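Local coordinates for protein acylneuraminate lyase (Mycoplasma synoviae, PDB 4N4P) that is an acylneuraminate lyase-type protein of the dihydrodipicolinate synthetase family, built on a TIM-barrel fold, at residues L55-F59 and E60-E64. Sequence-based numbering, arbitrary orientation.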
loop_
_atom_site.group_PDB
_atom_site.type_symbol
_atom_site.label_atom_id
_atom_site.label_comp_id
_atom_site.label_asym_id
_atom_site.label_seq_id
_atom_site.Cartn_x
_atom_site.Cartn_y
_atom_site.Cartn_z
ATOM N N LEU A 55 8.019 25.154 2.484
ATOM C CA LEU A 55 8.756 24.826 1.246
ATOM C C LEU A 55 8.684 25.891 0.169
ATOM O O LEU A 55 9.479 25.875 -0.794
ATOM C CB LEU A 55 8.328 23.477 0.663
ATOM C CG LEU A 55 8.824 22.239 1.415
ATOM C CD1 LEU A 55 8.490 21.032 0.593
ATOM C CD2 LEU A 55 10.327 22.311 1.722
ATOM N N LEU A 56 7.752 26.819 0.326
ATOM C CA LEU A 56 7.551 27.898 -0.629
ATOM C C LEU A 56 8.170 29.197 -0.138
ATOM O O LEU A 56 8.050 30.242 -0.785
ATOM C CB LEU A 56 6.048 28.101 -0.898
ATOM C CG LEU A 56 5.293 26.827 -1.248
ATOM C CD1 LEU A 56 3.826 27.118 -1.571
ATOM C CD2 LEU A 56 5.957 26.104 -2.396
ATOM N N LEU A 57 8.812 29.129 1.025
ATOM C CA LEU A 57 9.523 30.276 1.589
ATOM C C LEU A 57 10.996 30.284 1.229
ATOM O O LEU A 57 11.649 29.248 1.323
ATOM C CB LEU A 57 9.459 30.230 3.134
ATOM C CG LEU A 57 8.074 30.419 3.750
ATOM C CD1 LEU A 57 8.128 30.220 5.265
ATOM C CD2 LEU A 57 7.621 31.829 3.382
ATOM N N SER A 58 11.543 31.457 0.891
ATOM C CA SER A 58 13.001 31.587 0.790
ATOM C C SER A 58 13.595 31.531 2.194
ATOM O O SER A 58 12.874 31.713 3.202
ATOM C CB SER A 58 13.397 32.898 0.106
ATOM O OG SER A 58 13.118 34.007 0.941
ATOM N N PHE A 59 14.897 31.287 2.261
ATOM C CA PHE A 59 15.626 31.315 3.520
ATOM C C PHE A 59 15.413 32.638 4.242
ATOM O O PHE A 59 15.133 32.660 5.443
ATOM C CB PHE A 59 17.102 31.069 3.243
ATOM C CG PHE A 59 17.976 31.097 4.472
ATOM C CD1 PHE A 59 17.654 30.353 5.601
ATOM C CD2 PHE A 59 19.135 31.855 4.475
ATOM C CE1 PHE A 59 18.487 30.380 6.717
ATOM C CE2 PHE A 59 19.968 31.886 5.584
ATOM C CZ PHE A 59 19.640 31.146 6.706
ATOM N N GLU A 60 15.517 33.737 3.503
ATOM C CA GLU A 60 15.275 35.064 4.053
ATOM C C GLU A 60 13.831 35.267 4.543
ATOM O O GLU A 60 13.613 35.922 5.579
ATOM C CB GLU A 60 15.683 36.144 3.039
ATOM C CG GLU A 60 17.207 36.230 2.844
ATOM C CD GLU A 60 17.952 36.720 4.089
ATOM O OE1 GLU A 60 17.441 37.649 4.769
ATOM O OE2 GLU A 60 19.042 36.178 4.395
ATOM N N ASP A 61 12.862 34.701 3.823
ATOM C CA ASP A 61 11.450 34.745 4.246
ATOM C C ASP A 61 11.296 34.033 5.615
ATOM O O ASP A 61 10.564 34.516 6.499
ATOM C CB ASP A 61 10.514 34.022 3.259
ATOM C CG ASP A 61 10.267 34.762 1.930
ATOM O OD1 ASP A 61 10.380 36.016 1.824
ATOM O OD2 ASP A 61 9.875 34.032 0.977
ATOM N N LYS A 62 11.945 32.870 5.759
ATOM C CA LYS A 62 11.853 32.057 6.989
ATOM C C LYS A 62 12.356 32.839 8.199
ATOM O O LYS A 62 11.695 32.909 9.240
ATOM C CB LYS A 62 12.612 30.742 6.848
ATOM C CG LYS A 62 11.983 29.787 5.825
ATOM C CD LYS A 62 12.882 28.605 5.564
ATOM C CE LYS A 62 12.457 27.837 4.323
ATOM N NZ LYS A 62 13.242 26.568 4.166
ATOM N N LYS A 63 13.512 33.477 8.040
ATOM C CA LYS A 63 14.059 34.311 9.104
ATOM C C LYS A 63 13.137 35.462 9.436
ATOM O O LYS A 63 12.967 35.784 10.600
ATOM C CB LYS A 63 15.403 34.895 8.678
ATOM C CG LYS A 63 16.519 33.911 8.535
ATOM C CD LYS A 63 17.551 34.631 7.652
ATOM C CE LYS A 63 18.928 34.260 8.025
ATOM N NZ LYS A 63 19.887 35.018 7.153
ATOM N N GLU A 64 12.565 36.098 8.409
ATOM C CA GLU A 64 11.679 37.223 8.615
ATOM C C GLU A 64 10.420 36.770 9.346
ATOM O O GLU A 64 9.982 37.429 10.274
ATOM C CB GLU A 64 11.333 37.930 7.280
ATOM C CG GLU A 64 10.552 39.227 7.403
ATOM C CD GLU A 64 11.246 40.353 8.187
ATOM O OE1 GLU A 64 12.494 40.370 8.338
ATOM O OE2 GLU A 64 10.507 41.228 8.672
#
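Ser-58 and Asp-61 meet the definition of a capping box, since each side chain bonds the other's backbone amide. Asp-61 N donates to Ser-58 OG over 3.0 Å, and Ser-58 N returns a bond of 3.1 Å to Asp-61 OD2. The second is fairly straight at 161° but reaches the oxygen from above the carboxylate plane. Ser-58 OG lies between its own N and carbonyl carbon (chi1 70°), a rotation that turns it to the first turn of the helix. Asp-61 OD2 also takes a salt bridge from Arg-272, so two partners grip this oxygen and fix the carboxylate at the helix start; Arg-272 further bonds Leu-56 O, tying the preceding loop to the cap. Regular helical bonding follows, with Lys-62 N 3.0 Å from Ser-58 O and Lys-63 N donating to Phe-59 O.

One turn on, Lys-63 CD lies over one face of the Phe-59 ring, 4.3 Å from its centroid and 14° off the normal, a CH-pi contact. Lys-63 NZ continues to a salt bridge with Glu-60 OE2 (3.1 Å). Leu-57 packs CD2 against Asp-61 CB at 3.6 Å and CB against Lys-62 CG.

This N-terminus of helix 59-73 follows strand 44-47 of the barrel; Phe-59 and Lys-63 lean on helix 88-100, while Leu-57 meets Phe-18 and Thr-48 in neighbouring loops.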